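Local structure of autophagy protein 5 (Saccharomyces cerevisiae, 2DYO) at residues W147-L158 and Y270-Y281. The protein takes part in autophagic vesicle formation and cytoplasm-to-vacuole transport, and is required for selective degradation of the nucleus and of mitochondria. Numbering follows the deposited sequence.
Sequences WFHQWKQVCFIL and YSKLRSFDGFLY
The type I turn Ser275-Gly278 lies against helix 147-158, closest where the CA atoms of Trp151 and Gly278 are 5.7 Å apart. Trp147 and Trp151, one helical turn apart, both donate to the carbonyl O of Phe276 (each NE1 2.9 Å from that O) from opposite faces of the carbonyl plane, and the oxygen lies close to both ring planes. Tryptophan suits both places because its indole joins an N-H donor to a broad apolar surface. Gly278 uses that surface: with positive phi (91°) and no side chain, its CA settles over the six-membered ring of Trp151, 3.6 Å from the centroid, beside Val154 CG2. The loop joining helix 266-273 to strand 280-286 of the ubiquitin-like UblB domain docks here on the alpha-helical bundle region. Trp151 CH2 points at the centre of the Arg274 guanidinium, planes 79° apart. Arg274 NH1 donates to Tyr270 OH, which itself donates to Gly278 O (2.7 Å), while Leu158 CD1 packs 3.3 Å from that hydroxyl. Phe279 slides past Val154, its CE1 3.5 Å from CG2, and meets Ile157 CD1. With CG between backbone N and carbonyl carbon (chi1 63°), Asp277 turns its carboxylate back along its own chain: OD2 accepts from Phe279 N in an Asx turn, OD1 from Tyr281 OH and, weakly, Gln150 NE2.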
ATOM      1  N   TRP A 147      -9.499  -0.577  -7.039  1.00 21.12           N
ATOM      2  CA  TRP A 147      -8.584   0.555  -7.132  1.00 19.51           C
ATOM      3  C   TRP A 147      -9.206   1.754  -7.851  1.00 22.39           C
ATOM      4  O   TRP A 147      -9.066   2.899  -7.409  1.00 20.53           O
ATOM      5  CB  TRP A 147      -7.322   0.118  -7.863  1.00 19.08           C
ATOM      6  CG  TRP A 147      -6.334   1.211  -8.088  1.00 21.29           C
ATOM      7  CD1 TRP A 147      -5.455   1.729  -7.179  1.00 23.12           C
ATOM      8  CD2 TRP A 147      -6.084   1.889  -9.322  1.00 22.02           C
ATOM      9  NE1 TRP A 147      -4.665   2.686  -7.778  1.00 25.07           N
ATOM     10  CE2 TRP A 147      -5.036   2.806  -9.093  1.00 22.66           C
ATOM     11  CE3 TRP A 147      -6.652   1.814 -10.603  1.00 23.72           C
ATOM     12  CZ2 TRP A 147      -4.532   3.632 -10.100  1.00 25.81           C
ATOM     13  CZ3 TRP A 147      -6.151   2.635 -11.605  1.00 24.82           C
ATOM     14  CH2 TRP A 147      -5.104   3.534 -11.346  1.00 25.81           C
ATOM     15  N   PHE A 148      -9.891   1.499  -8.961  1.00 22.19           N
ATOM     16  CA  PHE A 148     -10.508   2.600  -9.692  1.00 25.44           C
ATOM     17  C   PHE A 148     -11.622   3.221  -8.847  1.00 26.45           C
ATOM     18  O   PHE A 148     -11.852   4.433  -8.903  1.00 24.93           O
ATOM     19  CB  PHE A 148     -11.049   2.119 -11.043  1.00 27.25           C
ATOM     20  CG  PHE A 148     -11.581   3.226 -11.902  1.00 30.07           C
ATOM     21  CD1 PHE A 148     -12.909   3.622 -11.806  1.00 31.97           C
ATOM     22  CD2 PHE A 148     -10.736   3.916 -12.760  1.00 30.86           C
ATOM     23  CE1 PHE A 148     -13.390   4.692 -12.558  1.00 34.24           C
ATOM     24  CE2 PHE A 148     -11.205   4.987 -13.518  1.00 34.18           C
ATOM     25  CZ  PHE A 148     -12.532   5.376 -13.413  1.00 32.31           C
ATOM     26  N   HIS A 149     -12.294   2.395  -8.047  1.00 25.81           N
ATOM     27  CA  HIS A 149     -13.358   2.883  -7.176  1.00 27.30           C
ATOM     28  C   HIS A 149     -12.746   3.759  -6.075  1.00 28.01           C
ATOM     29  O   HIS A 149     -13.394   4.674  -5.555  1.00 28.87           O
ATOM     30  CB  HIS A 149     -14.126   1.710  -6.558  1.00 30.05           C
ATOM     31  CG  HIS A 149     -15.364   2.124  -5.827  1.00 31.89           C
ATOM     32  ND1 HIS A 149     -16.470   2.635  -6.470  1.00 34.04           N
ATOM     33  CD2 HIS A 149     -15.655   2.144  -4.504  1.00 34.07           C
ATOM     34  CE1 HIS A 149     -17.389   2.955  -5.577  1.00 35.37           C
ATOM     35  NE2 HIS A 149     -16.919   2.667  -4.376  1.00 36.98           N
ATOM     36  N   GLN A 150     -11.495   3.470  -5.722  1.00 26.42           N
ATOM     37  CA  GLN A 150     -10.782   4.259  -4.721  1.00 26.18           C
ATOM     38  C   GLN A 150     -10.569   5.654  -5.312  1.00 24.31           C
ATOM     39  O   GLN A 150     -10.824   6.666  -4.661  1.00 23.32           O
ATOM     40  CB  GLN A 150      -9.410   3.646  -4.406  1.00 28.03           C
ATOM     41  CG  GLN A 150      -9.406   2.430  -3.483  1.00 30.01           C
ATOM     42  CD  GLN A 150      -9.939   2.739  -2.097  1.00 30.61           C
ATOM     43  OE1 GLN A 150     -11.152   2.804  -1.884  1.00 30.23           O
ATOM     44  NE2 GLN A 150      -9.033   2.946  -1.147  1.00 29.57           N
ATOM     45  N   TRP A 151     -10.103   5.699  -6.557  1.00 21.86           N
ATOM     46  CA  TRP A 151      -9.851   6.978  -7.205  1.00 23.17           C
ATOM     47  C   TRP A 151     -11.105   7.781  -7.478  1.00 23.92           C
ATOM     48  O   TRP A 151     -11.067   9.004  -7.514  1.00 22.19           O
ATOM     49  CB  TRP A 151      -9.048   6.792  -8.493  1.00 19.67           C
ATOM     50  CG  TRP A 151      -7.571   6.779  -8.249  1.00 19.96           C
ATOM     51  CD1 TRP A 151      -6.761   5.684  -8.143  1.00 19.95           C
ATOM     52  CD2 TRP A 151      -6.737   7.921  -8.019  1.00 21.80           C
ATOM     53  NE1 TRP A 151      -5.472   6.073  -7.859  1.00 20.95           N
ATOM     54  CE2 TRP A 151      -5.431   7.441  -7.775  1.00 21.48           C
ATOM     55  CE3 TRP A 151      -6.968   9.307  -7.994  1.00 21.98           C
ATOM     56  CZ2 TRP A 151      -4.355   8.300  -7.508  1.00 20.41           C
ATOM     57  CZ3 TRP A 151      -5.896  10.160  -7.729  1.00 21.36           C
ATOM     58  CH2 TRP A 151      -4.608   9.650  -7.490  1.00 20.92           C
ATOM     59  N   LYS A 152     -12.227   7.091  -7.676  1.00 24.27           N
ATOM     60  CA  LYS A 152     -13.484   7.789  -7.915  1.00 24.82           C
ATOM     61  C   LYS A 152     -13.876   8.549  -6.642  1.00 25.19           C
ATOM     62  O   LYS A 152     -14.329   9.693  -6.694  1.00 24.13           O
ATOM     63  CB  LYS A 152     -14.574   6.795  -8.312  1.00 28.22           C
ATOM     64  CG  LYS A 152     -15.844   7.442  -8.822  1.00 34.33           C
ATOM     65  CD  LYS A 152     -16.899   6.387  -9.200  1.00 38.64           C
ATOM     66  CE  LYS A 152     -18.213   7.047  -9.616  1.00 40.67           C
ATOM     67  NZ  LYS A 152     -19.251   6.025  -9.935  1.00 44.05           N
ATOM     68  N   GLN A 153     -13.693   7.912  -5.489  1.00 24.33           N
ATOM     69  CA  GLN A 153     -14.008   8.559  -4.217  1.00 26.18           C
ATOM     70  C   GLN A 153     -13.049   9.739  -4.016  1.00 25.91           C
ATOM     71  O   GLN A 153     -13.448  10.826  -3.599  1.00 26.33           O
ATOM     72  CB  GLN A 153     -13.827   7.587  -3.048  1.00 28.42           C
ATOM     73  CG  GLN A 153     -14.734   6.380  -3.052  1.00 33.73           C
ATOM     74  CD  GLN A 153     -14.341   5.369  -1.984  1.00 37.60           C
ATOM     75  OE1 GLN A 153     -14.414   5.649  -0.782  1.00 40.13           O
ATOM     76  NE2 GLN A 153     -13.909   4.185  -2.421  1.00 37.15           N
ATOM     77  N   VAL A 154     -11.774   9.500  -4.306  1.00 24.58           N
ATOM     78  CA  VAL A 154     -10.752  10.532  -4.163  1.00 23.18           C
ATOM     79  C   VAL A 154     -11.091  11.755  -5.010  1.00 25.34           C
ATOM     80  O   VAL A 154     -11.043  12.879  -4.524  1.00 24.17           O
ATOM     81  CB  VAL A 154      -9.352   9.992  -4.556  1.00 21.76           C
ATOM     82  CG1 VAL A 154      -8.353  11.129  -4.666  1.00 19.58           C
ATOM     83  CG2 VAL A 154      -8.883   8.989  -3.511  1.00 17.56           C
ATOM     84  N   CYS A 155     -11.455  11.536  -6.271  1.00 24.85           N
ATOM     85  CA  CYS A 155     -11.805  12.644  -7.157  1.00 27.32           C
ATOM     86  C   CYS A 155     -12.913  13.484  -6.523  1.00 26.86           C
ATOM     87  O   CYS A 155     -12.830  14.716  -6.475  1.00 25.93           O
ATOM     88  CB  CYS A 155     -12.266  12.110  -8.519  1.00 30.26           C
ATOM     89  SG  CYS A 155     -12.693  13.370  -9.752  1.00 32.87           S
ATOM     90  N   PHE A 156     -13.938  12.804  -6.023  1.00 26.75           N
ATOM     91  CA  PHE A 156     -15.066  13.460  -5.375  1.00 28.23           C
ATOM     92  C   PHE A 156     -14.640  14.234  -4.129  1.00 27.07           C
ATOM     93  O   PHE A 156     -15.101  15.349  -3.895  1.00 27.66           O
ATOM     94  CB  PHE A 156     -16.124  12.432  -4.984  1.00 32.25           C
ATOM     95  CG  PHE A 156     -17.323  13.034  -4.321  1.00 36.99           C
ATOM     96  CD1 PHE A 156     -18.201  13.838  -5.042  1.00 39.53           C
ATOM     97  CD2 PHE A 156     -17.559  12.834  -2.965  1.00 39.00           C
ATOM     98  CE1 PHE A 156     -19.295  14.437  -4.423  1.00 42.06           C
ATOM     99  CE2 PHE A 156     -18.654  13.430  -2.333  1.00 42.03           C
ATOM    100  CZ  PHE A 156     -19.523  14.234  -3.066  1.00 41.54           C
ATOM    101  N   ILE A 157     -13.769  13.631  -3.327  1.00 25.49           N
ATOM    102  CA  ILE A 157     -13.287  14.269  -2.105  1.00 24.27           C
ATOM    103  C   ILE A 157     -12.453  15.510  -2.429  1.00 24.13           C
ATOM    104  O   ILE A 157     -12.632  16.570  -1.819  1.00 24.65           O
ATOM    105  CB  ILE A 157     -12.439  13.273  -1.267  1.00 23.65           C
ATOM    106  CG1 ILE A 157     -13.337  12.126  -0.785  1.00 22.37           C
ATOM    107  CG2 ILE A 157     -11.790  13.991  -0.079  1.00 22.69           C
ATOM    108  CD1 ILE A 157     -12.590  10.942  -0.186  1.00 20.35           C
ATOM    109  N   LEU A 158     -11.560  15.380  -3.405  1.00 24.92           N
ATOM    110  CA  LEU A 158     -10.693  16.481  -3.814  1.00 26.08           C
ATOM    111  C   LEU A 158     -11.383  17.593  -4.595  1.00 29.18           C
ATOM    112  O   LEU A 158     -11.144  18.773  -4.332  1.00 29.41           O
ATOM    113  CB  LEU A 158      -9.529  15.957  -4.661  1.00 25.04           C
ATOM    114  CG  LEU A 158      -8.447  15.126  -3.972  1.00 23.95           C
ATOM    115  CD1 LEU A 158      -7.519  14.537  -5.030  1.00 22.77           C
ATOM    116  CD2 LEU A 158      -7.660  16.001  -3.000  1.00 21.74           C
ATOM    117  N   TYR A 270      -0.347  15.534   1.754  1.00 21.26           N
ATOM    118  CA  TYR A 270      -1.195  14.827   0.801  1.00 20.85           C
ATOM    119  C   TYR A 270      -0.662  14.889  -0.629  1.00 20.46           C
ATOM    120  O   TYR A 270      -0.429  13.863  -1.265  1.00 21.05           O
ATOM    121  CB  TYR A 270      -2.615  15.391   0.791  1.00 19.48           C
ATOM    122  CG  TYR A 270      -3.470  14.707  -0.258  1.00 18.41           C
ATOM    123  CD1 TYR A 270      -4.024  13.451  -0.015  1.00 17.91           C
ATOM    124  CD2 TYR A 270      -3.632  15.265  -1.530  1.00 19.12           C
ATOM    125  CE1 TYR A 270      -4.710  12.761  -1.013  1.00 19.80           C
ATOM    126  CE2 TYR A 270      -4.316  14.578  -2.544  1.00 20.15           C
ATOM    127  CZ  TYR A 270      -4.851  13.324  -2.274  1.00 20.40           C
ATOM    128  OH  TYR A 270      -5.504  12.627  -3.265  1.00 20.50           O
ATOM    129  N   SER A 271      -0.469  16.102  -1.134  1.00 20.61           N
ATOM    130  CA  SER A 271      -0.019  16.273  -2.509  1.00 22.16           C
ATOM    131  C   SER A 271       1.277  15.554  -2.849  1.00 21.34           C
ATOM    132  O   SER A 271       1.492  15.186  -3.998  1.00 23.05           O
ATOM    133  CB  SER A 271       0.117  17.762  -2.844  1.00 22.24           C
ATOM    134  OG  SER A 271       1.195  18.339  -2.141  1.00 25.68           O
ATOM    135  N   LYS A 272       2.127  15.328  -1.855  1.00 21.86           N
ATOM    136  CA  LYS A 272       3.407  14.678  -2.101  1.00 22.37           C
ATOM    137  C   LYS A 272       3.523  13.227  -1.661  1.00 22.10           C
ATOM    138  O   LYS A 272       4.125  12.407  -2.362  1.00 21.26           O
ATOM    139  CB  LYS A 272       4.521  15.505  -1.454  1.00 23.05           C
ATOM    140  CG  LYS A 272       4.702  16.858  -2.123  1.00 25.34           C
ATOM    141  CD  LYS A 272       5.607  17.786  -1.331  1.00 27.72           C
ATOM    142  CE  LYS A 272       5.796  19.099  -2.087  1.00 30.49           C
ATOM    143  NZ  LYS A 272       6.388  20.165  -1.243  1.00 29.88           N
ATOM    144  N   LEU A 273       2.952  12.903  -0.507  1.00 19.51           N
ATOM    145  CA  LEU A 273       3.053  11.546   0.006  1.00 19.59           C
ATOM    146  C   LEU A 273       1.825  10.638  -0.103  1.00 19.36           C
ATOM    147  O   LEU A 273       1.828   9.532   0.442  1.00 19.19           O
ATOM    148  CB  LEU A 273       3.540  11.599   1.459  1.00 20.85           C
ATOM    149  CG  LEU A 273       5.064  11.563   1.647  1.00 25.86           C
ATOM    150  CD1 LEU A 273       5.752  12.541   0.702  1.00 26.37           C
ATOM    151  CD2 LEU A 273       5.402  11.867   3.094  1.00 23.71           C
ATOM    152  N   ARG A 274       0.778  11.071  -0.803  1.00 18.56           N
ATOM    153  CA  ARG A 274      -0.397  10.206  -0.935  1.00 19.44           C
ATOM    154  C   ARG A 274       0.031   8.915  -1.628  1.00 17.90           C
ATOM    155  O   ARG A 274       1.005   8.905  -2.382  1.00 16.12           O
ATOM    156  CB  ARG A 274      -1.496  10.883  -1.759  1.00 17.76           C
ATOM    157  CG  ARG A 274      -1.141  11.096  -3.225  1.00 20.40           C
ATOM    158  CD  ARG A 274      -2.319  11.687  -3.982  1.00 18.87           C
ATOM    159  NE  ARG A 274      -1.965  12.018  -5.361  1.00 21.53           N
ATOM    160  CZ  ARG A 274      -2.792  12.588  -6.231  1.00 20.78           C
ATOM    161  NH1 ARG A 274      -4.030  12.893  -5.870  1.00 23.98           N
ATOM    162  NH2 ARG A 274      -2.377  12.860  -7.462  1.00 21.96           N
ATOM    163  N   SER A 275      -0.693   7.832  -1.364  1.00 17.67           N
ATOM    164  CA  SER A 275      -0.386   6.540  -1.958  1.00 18.60           C
ATOM    165  C   SER A 275      -0.963   6.419  -3.374  1.00 17.87           C
ATOM    166  O   SER A 275      -1.687   7.308  -3.833  1.00 16.93           O
ATOM    167  CB  SER A 275      -0.912   5.421  -1.062  1.00 19.45           C
ATOM    168  OG  SER A 275      -0.306   5.489   0.225  1.00 19.69           O
ATOM    169  N   PHE A 276      -0.656   5.312  -4.048  1.00 17.28           N
ATOM    170  CA  PHE A 276      -1.090   5.098  -5.429  1.00 18.48           C
ATOM    171  C   PHE A 276      -2.592   4.906  -5.655  1.00 18.78           C
ATOM    172  O   PHE A 276      -3.035   4.838  -6.801  1.00 18.06           O
ATOM    173  CB  PHE A 276      -0.313   3.922  -6.047  1.00 17.74           C
ATOM    174  CG  PHE A 276      -0.913   2.574  -5.762  1.00 17.57           C
ATOM    175  CD1 PHE A 276      -1.617   1.889  -6.752  1.00 16.57           C
ATOM    176  CD2 PHE A 276      -0.774   1.985  -4.508  1.00 15.01           C
ATOM    177  CE1 PHE A 276      -2.181   0.632  -6.495  1.00 16.57           C
ATOM    178  CE2 PHE A 276      -1.332   0.728  -4.236  1.00 18.07           C
ATOM    179  CZ  PHE A 276      -2.038   0.049  -5.233  1.00 16.87           C
ATOM    180  N   ASP A 277      -3.371   4.816  -4.579  1.00 18.94           N
ATOM    181  CA  ASP A 277      -4.817   4.672  -4.724  1.00 20.11           C
ATOM    182  C   ASP A 277      -5.490   6.026  -4.505  1.00 19.84           C
ATOM    183  O   ASP A 277      -6.714   6.119  -4.448  1.00 18.59           O
ATOM    184  CB  ASP A 277      -5.380   3.644  -3.737  1.00 18.48           C
ATOM    185  CG  ASP A 277      -5.195   4.048  -2.286  1.00 21.51           C
ATOM    186  OD1 ASP A 277      -5.752   3.343  -1.420  1.00 21.33           O
ATOM    187  OD2 ASP A 277      -4.497   5.051  -2.007  1.00 19.13           O
ATOM    188  N   GLY A 278      -4.674   7.075  -4.386  1.00 19.55           N
ATOM    189  CA  GLY A 278      -5.206   8.416  -4.202  1.00 19.47           C
ATOM    190  C   GLY A 278      -5.399   8.878  -2.769  1.00 20.05           C
ATOM    191  O   GLY A 278      -5.602  10.068  -2.519  1.00 21.70           O
ATOM    192  N   PHE A 279      -5.340   7.948  -1.823  1.00 18.99           N
ATOM    193  CA  PHE A 279      -5.507   8.295  -0.416  1.00 17.88           C
ATOM    194  C   PHE A 279      -4.178   8.498   0.297  1.00 17.92           C
ATOM    195  O   PHE A 279      -3.189   7.817   0.004  1.00 16.56           O
ATOM    196  CB  PHE A 279      -6.281   7.201   0.337  1.00 18.82           C
ATOM    197  CG  PHE A 279      -7.774   7.301   0.204  1.00 21.35           C
ATOM    198  CD1 PHE A 279      -8.443   6.658  -0.830  1.00 24.37           C
ATOM    199  CD2 PHE A 279      -8.514   8.041   1.121  1.00 22.24           C
ATOM    200  CE1 PHE A 279      -9.834   6.749  -0.948  1.00 23.97           C
ATOM    201  CE2 PHE A 279      -9.902   8.137   1.011  1.00 23.89           C
ATOM    202  CZ  PHE A 279     -10.560   7.490  -0.026  1.00 26.38           C
ATOM    203  N   LEU A 280      -4.162   9.452   1.223  1.00 17.75           N
ATOM    204  CA  LEU A 280      -2.982   9.696   2.047  1.00 16.50           C
ATOM    205  C   LEU A 280      -3.211   8.829   3.275  1.00 16.91           C
ATOM    206  O   LEU A 280      -4.271   8.905   3.897  1.00 15.36           O
ATOM    207  CB  LEU A 280      -2.895  11.158   2.489  1.00 17.20           C
ATOM    208  CG  LEU A 280      -1.846  11.396   3.588  1.00 18.11           C
ATOM    209  CD1 LEU A 280      -0.438  11.134   3.037  1.00 20.28           C
ATOM    210  CD2 LEU A 280      -1.960  12.818   4.098  1.00 21.24           C
ATOM    211  N   TYR A 281      -2.235   7.995   3.620  1.00 16.59           N
ATOM    212  CA  TYR A 281      -2.371   7.136   4.787  1.00 17.45           C
ATOM    213  C   TYR A 281      -1.364   7.503   5.863  1.00 18.96           C
ATOM    214  O   TYR A 281      -0.179   7.677   5.580  1.00 17.35           O
ATOM    215  CB  TYR A 281      -2.128   5.660   4.439  1.00 18.74           C
ATOM    216  CG  TYR A 281      -3.164   5.005   3.562  1.00 18.10           C
ATOM    217  CD1 TYR A 281      -3.117   5.133   2.182  1.00 17.74           C
ATOM    218  CD2 TYR A 281      -4.169   4.213   4.120  1.00 16.64           C
ATOM    219  CE1 TYR A 281      -4.045   4.480   1.365  1.00 15.74           C
ATOM    220  CE2 TYR A 281      -5.099   3.563   3.320  1.00 18.31           C
ATOM    221  CZ  TYR A 281      -5.027   3.697   1.944  1.00 16.85           C
ATOM    222  OH  TYR A 281      -5.914   3.027   1.146  1.00 18.44           O
TER